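Local coordinates for protein peroxinectin A (Dictyostelium discoideum, PDB 6ERC) that uses hydrogen peroxide at its heme to oxidise phenolic donors, iodide and thiocyanate, acting as a secreted peroxidase, at residues V341-L344 against I345-L348; M360-D363 against L364-L368; N421-K424 against N425-S429; W472-P476 against E477-V481. All blocks are in the same frame, centred on the assembly; numbering follows the deposited sequence.

Contact 1 of 4, residues V341-L344 against I345-L348; sequences VEPL and IRGL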
# COMPACT_ATOMS: atom_id res chain seq x y z
N VAL A 341 2.35 17.80 12.18
CA VAL A 341 1.45 16.75 11.73
C VAL A 341 0.04 16.92 12.29
O VAL A 341 -0.91 16.38 11.70
CB VAL A 341 1.97 15.35 12.12
CG1 VAL A 341 3.34 15.10 11.50
CG2 VAL A 341 2.03 15.19 13.63
N GLU A 342 -0.13 17.63 13.39
CA GLU A 342 -1.44 17.71 14.04
C GLU A 342 -2.53 18.21 13.11
O GLU A 342 -3.62 17.62 13.09
CB GLU A 342 -1.35 18.57 15.30
CG GLU A 342 -0.66 17.90 16.48
CD GLU A 342 0.85 17.83 16.33
OE1 GLU A 342 1.40 18.54 15.45
OE2 GLU A 342 1.49 17.07 17.08
N PRO A 343 -2.32 19.28 12.33
CA PRO A 343 -3.41 19.73 11.44
C PRO A 343 -3.83 18.69 10.42
O PRO A 343 -5.01 18.60 10.08
CB PRO A 343 -2.80 20.98 10.77
CG PRO A 343 -1.71 21.42 11.68
CD PRO A 343 -1.15 20.17 12.27
N LEU A 344 -2.88 17.89 9.91
CA LEU A 344 -3.24 16.80 9.01
C LEU A 344 -4.05 15.74 9.73
O LEU A 344 -5.12 15.34 9.27
CB LEU A 344 -1.98 16.19 8.40
CG LEU A 344 -1.28 17.02 7.32
CD1 LEU A 344 0.13 16.51 7.10
CD2 LEU A 344 -2.08 16.98 6.02
N ILE A 345 -3.54 15.27 10.88
CA ILE A 345 -4.23 14.20 11.61
C ILE A 345 -5.68 14.58 11.85
O ILE A 345 -6.59 13.76 11.67
CB ILE A 345 -3.50 13.91 12.94
CG1 ILE A 345 -2.04 13.50 12.70
CG2 ILE A 345 -4.25 12.83 13.72
CD1 ILE A 345 -1.86 12.21 11.94
N ARG A 346 -5.93 15.82 12.25
CA ARG A 346 -7.30 16.24 12.51
C ARG A 346 -8.16 16.09 11.26
O ARG A 346 -9.30 15.61 11.33
CB ARG A 346 -7.33 17.69 13.00
CG ARG A 346 -6.75 17.90 14.39
CD ARG A 346 -7.03 19.30 14.91
NE ARG A 346 -6.22 19.64 16.08
CZ ARG A 346 -5.04 20.25 16.04
NH1 ARG A 346 -4.50 20.61 14.88
NH2 ARG A 346 -4.39 20.50 17.17
N GLY A 347 -7.63 16.48 10.10
CA GLY A 347 -8.38 16.33 8.87
C GLY A 347 -8.59 14.88 8.47
O GLY A 347 -9.67 14.50 8.02
N LEU A 348 -7.56 14.05 8.65
CA LEU A 348 -7.63 12.67 8.20
C LEU A 348 -8.72 11.90 8.94
O LEU A 348 -9.39 11.04 8.35
CB LEU A 348 -6.28 11.98 8.39
CG LEU A 348 -5.12 12.48 7.53
CD1 LEU A 348 -3.84 11.77 7.95
CD2 LEU A 348 -5.39 12.28 6.05

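Contact 2 of 4, residues M360-D363 against L364-L368; sequences MISD and LRNFL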
# COMPACT_ATOMS: atom_id res chain seq x y z
N MET A 360 -12.05 6.85 -10.21
CA MET A 360 -10.83 7.35 -9.60
C MET A 360 -10.77 8.85 -9.82
O MET A 360 -11.02 9.33 -10.92
CB MET A 360 -9.61 6.66 -10.22
CG MET A 360 -8.28 7.10 -9.63
SD MET A 360 -6.92 6.11 -10.28
CE MET A 360 -7.39 4.47 -9.73
N ILE A 361 -10.44 9.59 -8.75
CA ILE A 361 -10.36 11.04 -8.86
C ILE A 361 -9.33 11.42 -9.92
O ILE A 361 -8.41 10.65 -10.24
CB ILE A 361 -10.01 11.67 -7.50
CG1 ILE A 361 -8.73 11.04 -6.94
CG2 ILE A 361 -11.17 11.50 -6.53
CD1 ILE A 361 -8.19 11.76 -5.71
N SER A 362 -9.49 12.62 -10.48
CA SER A 362 -8.61 13.08 -11.53
C SER A 362 -7.24 13.51 -11.01
O SER A 362 -6.30 13.62 -11.80
CB SER A 362 -9.26 14.23 -12.30
OG SER A 362 -10.38 13.77 -13.03
N ASP A 363 -7.12 13.77 -9.70
CA ASP A 363 -5.81 14.05 -9.13
C ASP A 363 -4.86 12.87 -9.34
O ASP A 363 -3.66 13.06 -9.53
CB ASP A 363 -5.93 14.37 -7.65
CG ASP A 363 -6.80 15.58 -7.38
OD1 ASP A 363 -8.02 15.50 -7.61
OD2 ASP A 363 -6.25 16.62 -6.96
N LEU A 364 -5.40 11.65 -9.32
CA LEU A 364 -4.61 10.45 -9.56
C LEU A 364 -4.67 10.00 -11.02
O LEU A 364 -3.66 9.54 -11.56
CB LEU A 364 -5.12 9.31 -8.66
CG LEU A 364 -5.03 9.53 -7.15
CD1 LEU A 364 -6.01 8.62 -6.43
CD2 LEU A 364 -3.61 9.27 -6.66
N ARG A 365 -5.83 10.14 -11.66
CA ARG A 365 -6.00 9.60 -13.01
C ARG A 365 -5.49 10.55 -14.08
O ARG A 365 -5.08 10.10 -15.16
CB ARG A 365 -7.47 9.27 -13.26
CG ARG A 365 -7.69 8.23 -14.35
CD ARG A 365 -9.17 7.98 -14.60
NE ARG A 365 -9.82 9.12 -15.25
CZ ARG A 365 -9.75 9.39 -16.55
NH1 ARG A 365 -9.05 8.61 -17.36
NH2 ARG A 365 -10.38 10.45 -17.04
N ASN A 366 -5.50 11.86 -13.82
CA ASN A 366 -5.09 12.86 -14.80
C ASN A 366 -4.12 13.85 -14.18
O ASN A 366 -4.32 15.07 -14.21
CB ASN A 366 -6.30 13.60 -15.37
CG ASN A 366 -7.19 12.70 -16.21
OD1 ASN A 366 -6.72 11.97 -17.09
ND2 ASN A 366 -8.49 12.75 -15.94
N PHE A 367 -3.04 13.34 -13.60
CA PHE A 367 -2.00 14.20 -13.05
C PHE A 367 -1.05 14.63 -14.16
O PHE A 367 -0.55 13.80 -14.92
CB PHE A 367 -1.22 13.49 -11.95
CG PHE A 367 -0.06 14.28 -11.43
CD1 PHE A 367 -0.25 15.29 -10.50
CD2 PHE A 367 1.23 14.03 -11.87
CE1 PHE A 367 0.81 16.03 -10.03
CE2 PHE A 367 2.30 14.77 -11.40
CZ PHE A 367 2.09 15.77 -10.48
N LEU A 368 -0.79 15.93 -14.25
CA LEU A 368 0.04 16.50 -15.30
C LEU A 368 1.30 17.12 -14.71
O LEU A 368 1.27 17.69 -13.61
CB LEU A 368 -0.72 17.56 -16.11
CG LEU A 368 -1.92 17.08 -16.92
CD1 LEU A 368 -2.57 18.25 -17.63
CD2 LEU A 368 -1.52 16.00 -17.91
O HOH W 1 -11.03 10.85 -13.21

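Contact 3 of 4, residues N421-K424 against N425-S429; sequences NRLK and NAYKS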
# COMPACT_ATOMS: atom_id res chain seq x y z
N ASN A 421 -23.07 -0.00 -18.46
CA ASN A 421 -22.77 0.62 -19.75
C ASN A 421 -21.27 0.79 -19.95
O ASN A 421 -20.73 0.44 -21.00
CB ASN A 421 -23.49 1.97 -19.84
CG ASN A 421 -25.00 1.81 -19.94
OD1 ASN A 421 -25.54 0.71 -19.75
ND2 ASN A 421 -25.69 2.91 -20.23
N ARG A 422 -20.58 1.32 -18.94
CA ARG A 422 -19.14 1.52 -19.07
C ARG A 422 -18.40 0.21 -19.29
O ARG A 422 -17.39 0.17 -20.00
CB ARG A 422 -18.60 2.24 -17.84
CG ARG A 422 -19.04 3.70 -17.76
CD ARG A 422 -18.30 4.49 -16.69
NE ARG A 422 -18.66 5.90 -16.75
CZ ARG A 422 -17.89 6.90 -16.31
NH1 ARG A 422 -16.71 6.65 -15.76
NH2 ARG A 422 -18.31 8.15 -16.42
N LEU A 423 -18.90 -0.89 -18.71
CA LEU A 423 -18.31 -2.19 -18.98
C LEU A 423 -18.60 -2.65 -20.41
O LEU A 423 -17.70 -3.15 -21.10
CB LEU A 423 -18.82 -3.22 -17.98
CG LEU A 423 -18.39 -3.04 -16.53
CD1 LEU A 423 -19.16 -3.98 -15.62
CD2 LEU A 423 -16.89 -3.26 -16.38
N LYS A 424 -19.84 -2.49 -20.87
CA LYS A 424 -20.17 -2.81 -22.25
C LYS A 424 -19.32 -2.00 -23.22
O LYS A 424 -18.87 -2.51 -24.25
CB LYS A 424 -21.65 -2.54 -22.52
CG LYS A 424 -22.62 -3.46 -21.79
CD LYS A 424 -24.06 -3.01 -21.99
CE LYS A 424 -25.01 -3.72 -21.04
NZ LYS A 424 -26.42 -3.28 -21.24
N ASN A 425 -19.09 -0.72 -22.90
CA ASN A 425 -18.30 0.14 -23.77
C ASN A 425 -16.83 -0.27 -23.78
O ASN A 425 -16.17 -0.21 -24.82
CB ASN A 425 -18.45 1.60 -23.33
CG ASN A 425 -17.87 2.58 -24.33
OD1 ASN A 425 -17.18 2.20 -25.28
ND2 ASN A 425 -18.16 3.86 -24.13
N ALA A 426 -16.31 -0.70 -22.62
CA ALA A 426 -14.89 -1.03 -22.52
C ALA A 426 -14.60 -2.43 -23.04
O ALA A 426 -13.58 -2.65 -23.70
CB ALA A 426 -14.42 -0.90 -21.07
N TYR A 427 -15.47 -3.39 -22.74
CA TYR A 427 -15.28 -4.78 -23.13
C TYR A 427 -16.48 -5.27 -23.92
O TYR A 427 -17.61 -4.83 -23.70
CB TYR A 427 -15.07 -5.67 -21.90
CG TYR A 427 -14.01 -5.17 -20.95
CD1 TYR A 427 -12.68 -5.48 -21.15
CD2 TYR A 427 -14.35 -4.40 -19.85
CE1 TYR A 427 -11.70 -5.03 -20.28
CE2 TYR A 427 -13.39 -3.94 -18.98
CZ TYR A 427 -12.07 -4.26 -19.20
OH TYR A 427 -11.11 -3.80 -18.33
N LYS A 428 -16.23 -6.20 -24.84
CA LYS A 428 -17.31 -6.80 -25.61
C LYS A 428 -17.87 -8.04 -24.95
O LYS A 428 -19.00 -8.44 -25.26
CB LYS A 428 -16.83 -7.14 -27.03
CG LYS A 428 -15.79 -8.25 -27.11
CD LYS A 428 -15.15 -8.29 -28.49
CE LYS A 428 -14.21 -9.48 -28.64
NZ LYS A 428 -14.95 -10.78 -28.69
N SER A 429 -17.13 -8.66 -24.03
CA SER A 429 -17.60 -9.83 -23.30
C SER A 429 -17.22 -9.69 -21.83
O SER A 429 -16.25 -9.01 -21.49
CB SER A 429 -17.02 -11.12 -23.87
OG SER A 429 -17.40 -12.24 -23.09

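Contact 4 of 4, residues W472-P476 against E477-V481; sequences WYETP and EMRMV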
# COMPACT_ATOMS: atom_id res chain seq x y z
N TRP A 472 4.95 -13.32 15.24
CA TRP A 472 3.67 -12.67 15.42
C TRP A 472 3.44 -12.38 16.90
O TRP A 472 3.69 -13.22 17.76
CB TRP A 472 2.54 -13.54 14.87
CG TRP A 472 1.22 -12.83 14.87
CD1 TRP A 472 0.17 -13.05 15.72
CD2 TRP A 472 0.81 -11.78 13.99
NE1 TRP A 472 -0.86 -12.19 15.42
CE2 TRP A 472 -0.49 -11.40 14.37
CE3 TRP A 472 1.43 -11.11 12.93
CZ2 TRP A 472 -1.19 -10.39 13.71
CZ3 TRP A 472 0.73 -10.12 12.28
CH2 TRP A 472 -0.56 -9.76 12.67
N TYR A 473 2.94 -11.17 17.19
CA TYR A 473 2.92 -10.70 18.57
C TYR A 473 2.04 -11.58 19.46
O TYR A 473 2.30 -11.69 20.66
CB TYR A 473 2.45 -9.25 18.63
CG TYR A 473 0.96 -9.03 18.45
CD1 TYR A 473 0.40 -8.90 17.18
CD2 TYR A 473 0.12 -8.94 19.55
CE1 TYR A 473 -0.96 -8.69 17.02
CE2 TYR A 473 -1.24 -8.74 19.39
CZ TYR A 473 -1.78 -8.61 18.13
OH TYR A 473 -3.13 -8.41 17.99
N GLU A 474 1.01 -12.20 18.90
CA GLU A 474 0.10 -13.00 19.71
C GLU A 474 0.65 -14.37 20.08
O GLU A 474 -0.06 -15.15 20.73
CB GLU A 474 -1.24 -13.19 18.98
CG GLU A 474 -1.96 -11.89 18.61
CD GLU A 474 -3.30 -12.13 17.95
OE1 GLU A 474 -4.20 -12.70 18.62
OE2 GLU A 474 -3.47 -11.77 16.76
N THR A 475 1.89 -14.71 19.69
CA THR A 475 2.42 -16.01 20.08
C THR A 475 2.99 -15.95 21.50
O THR A 475 3.48 -14.90 21.93
CB THR A 475 3.49 -16.48 19.10
OG1 THR A 475 3.76 -17.87 19.30
CG2 THR A 475 4.79 -15.71 19.27
N PRO A 476 2.93 -17.05 22.25
CA PRO A 476 3.39 -16.99 23.65
C PRO A 476 4.79 -16.40 23.82
O PRO A 476 4.99 -15.52 24.66
CB PRO A 476 3.33 -18.46 24.09
CG PRO A 476 2.27 -19.06 23.24
CD PRO A 476 2.39 -18.38 21.91
N GLU A 477 5.76 -16.87 23.04
CA GLU A 477 7.12 -16.38 23.18
C GLU A 477 7.21 -14.88 22.95
O GLU A 477 8.09 -14.22 23.50
CB GLU A 477 8.05 -17.12 22.21
CG GLU A 477 8.26 -18.58 22.56
CD GLU A 477 8.85 -19.38 21.41
OE1 GLU A 477 8.62 -19.01 20.24
OE2 GLU A 477 9.55 -20.38 21.68
N MET A 478 6.30 -14.32 22.15
CA MET A 478 6.35 -12.90 21.84
C MET A 478 5.56 -12.05 22.82
O MET A 478 5.87 -10.87 23.01
CB MET A 478 5.84 -12.64 20.42
CG MET A 478 6.53 -11.48 19.74
SD MET A 478 8.24 -11.88 19.36
CE MET A 478 8.90 -10.26 18.99
N ARG A 479 4.53 -12.62 23.46
CA ARG A 479 3.91 -11.94 24.59
C ARG A 479 4.92 -11.75 25.71
O ARG A 479 4.91 -10.72 26.41
CB ARG A 479 2.69 -12.71 25.09
CG ARG A 479 1.50 -12.71 24.13
CD ARG A 479 0.21 -13.05 24.87
NE ARG A 479 -0.86 -13.49 23.98
CZ ARG A 479 -1.68 -12.67 23.32
NH1 ARG A 479 -1.56 -11.36 23.42
NH2 ARG A 479 -2.63 -13.18 22.54
N MET A 480 5.82 -12.72 25.89
CA MET A 480 6.88 -12.60 26.89
C MET A 480 7.82 -11.45 26.54
O MET A 480 8.15 -10.61 27.38
CB MET A 480 7.64 -13.92 27.00
CG MET A 480 9.01 -13.84 27.66
SD MET A 480 8.95 -13.35 29.39
CE MET A 480 10.70 -13.32 29.79
N VAL A 481 8.29 -11.41 25.28
CA VAL A 481 9.25 -10.40 24.87
C VAL A 481 8.65 -9.01 25.01
O VAL A 481 9.33 -8.06 25.41
CB VAL A 481 9.71 -10.66 23.43
CG1 VAL A 481 10.57 -9.50 22.90
CG2 VAL A 481 10.49 -11.96 23.35
O HOH W 2 5.46 -19.02 21.35

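Contact 1 of 4, residues V341-L344 against I345-L348
Val341 and Ile345 meet one alpha-helical turn apart, at the start of helix 342-350 in the animal heme peroxidase fold. The tight part is the backbone: Ile345 N reaches Val341 O and Arg346 N reaches Glu342 O, each at 3.0 Å and nearly straight, while the bond from Gly347 N to Pro343 O is weak at 3.4 Å. Proline suits this first turn, where its missing N-H costs no helical bond. Ile345 CG1 turns back to 3.3 Å from Val341 O. Val341 and Leu344 face inward onto helix 218-241, Ile345 and Leu348 onto helix 70-80.

The other flank is more polar and partly open to solvent at Pro343 and Arg346, its contacts within the turn wider. Chi1 of Arg346 (-69°) sets CG beside the backbone N, turning the chain back along the helix, and its extended run to NE takes it past Glu342, Arg346 NH1 lying 3.8 Å from Glu342 CB. The charges do not pair: Glu342 forms a salt bridge with Arg229, and the guanidinium is gripped from outside the turn by the carbonyls of Ile501 and Asn500. Leu348 N donates to Leu344 O at 2.8 Å, and Leu348 CG rests 3.3 Å from Leu344 O.

Contact 2 of 4, residues M360-D363 against L364-L368
Asn366 N donates to Ser362 O at 2.8 Å, and Arg365 N to Ile361 O at 3.0 Å; these two bonds close the single turn of helix 362-365. Ile361 is its N-cap residue, and its carbonyl also receives a weak bond from Leu364 N. A water joins three groups of the turn: it gives a hydrogen to Met360 O at 2.7 Å, accepts one from Arg365 NE at 2.9 Å in the guanidinium plane, and bonds to Ser362 OG. Arginine suits this place because its several N-H groups serve different partners: NE takes the water, while NH2 forms a salt bridge with Asp57 and NH1 bonds to Asn53 and Ser52. Asn366 OD1 lies over one guanidinium face and is itself held by Arg49.

Outward from these bonds comes apolar packing round Leu364, which touches the heme and belongs to its pocket. Ile361 CG1 sits between the backbone N and the carbonyl carbon (chi1 54°), a placement that brings it to 3.7 Å from Leu364 CD1. Met360 crosses Leu364 at about a right angle, its CG 4.0 Å from Leu364 CB. An alanine in place of Ile361 would lack CG1 and CD1, the atoms that meet Leu364, which is likely to leave a gap beside Leu364 and set its CD1 branch freer to turn.

The turn lies against helix 48-56, through Arg365 and Asn366, and against helix 379-390, where Leu379 packs on both Met360 and Leu364.

Contact 3 of 4, residues N421-K424 against N425-S429
Leu423 and Tyr427 meet at the C-terminal end of helix 417-426, where the chain leaves its last alpha-helical turn. Three backbone bonds make that turn. Asn425 N donates to Asn421 O at 2.8 Å and Tyr427 N to Leu423 O at 2.8 Å, the latter fairly straight at 164°; Ala426 N meets Arg422 O at 3.0 Å, its donor tilted 34° from the carbonyl plane. Tyr427 has already left helical backbone angles, although its N-H still completes the turn.

The polar side chains suit the outer surface. Asn421, Lys424 and Asn425 are exposed, whereas Arg422 reaches away from the turn to the carbonyls of Ile55 and Asp57, and the Tyr427 hydroxyl bonds to Asp434.

Apolar contacts gather on the inner side. Alanine fits where the helix lies close to helix 48-56: Ala426 CB lies 3.3 Å from Arg422 O and rests on Ile54 and Ile55. Tyr427 also packs on Ile51 and Ile55. Its chi1 of -51° carries the ring back over the last turn, and the rotation about chi2 leaves Leu423 O near the ring plane, at its edge, 3.8 Å from Tyr427 CD2. Leu423 CD2 stands 4.4 Å from Tyr427 CE2.

Contact 4 of 4, residues W472-P476 against E477-V481
Arg479 folds back from the first turn of helix 476-481 and lies alongside Glu474, the two side chains pointing the same way. Extended from CG to NE (chi2 -160°, chi3 -161°), it reaches the preceding beta turn, with Glu474 CA over one face of the guanidinium, toward its rim, and Glu474 CB 3.8 Å from Arg479 NH2. Opposite charges lie near each other but form no salt bridge, Glu474 OE1 being 4.2 Å from Arg479 NH2. Trp472 to Thr475 is a type I turn closed by Thr475 N to Trp472 O at 3.0 Å; Glu474 OE2 links its first and third residues, taking Trp472 NE1 at 3.0 Å in the indole plane, on the anti side of OE2 and tilted from the carboxylate plane. A glutamine in its place would carry no negative charge, which would probably leave Arg479 without its nearby counter-charge and weaken the hold on the indole N-H.

Pro476 suits the first helical position, its ring fixing phi. Thr475 O takes Arg479 N at 2.9 Å nearly head-on and Met478 N at 2.9 Å from above the carbonyl plane. The Thr475 hydroxyl reaches Glu477 N through a water.

Trp472, Tyr473 and Met478 pack on helix 247-275, Trp472 and Glu474 on Arg466 of helix 452-467.

The chemistry implies a helix start held by backbone carbonyls and a bridging water, to which charge attraction probably adds little.

From the N terminus, the four contacts come in series, and since in each the two segments follow one another without a gap, it closes just one local turn; none nests in or crosses another. Contact 1 opens helix 342-350 against helices 70-80 and 218-241. Helix 362-365 follows next in the chain, and contact 2 spans it, beside the heme, against helices 48-56 and 379-390. Contact 3 ends helix 417-426 on that same helix 48-56, so contacts 2 and 3 share a neighbour, with nearest atoms about 7 Å apart. Contact 4 starts helix 476-481 beside helix 247-275, across the chain's centre from contacts 2 and 3, its centre about 51 Å from that of contact 3.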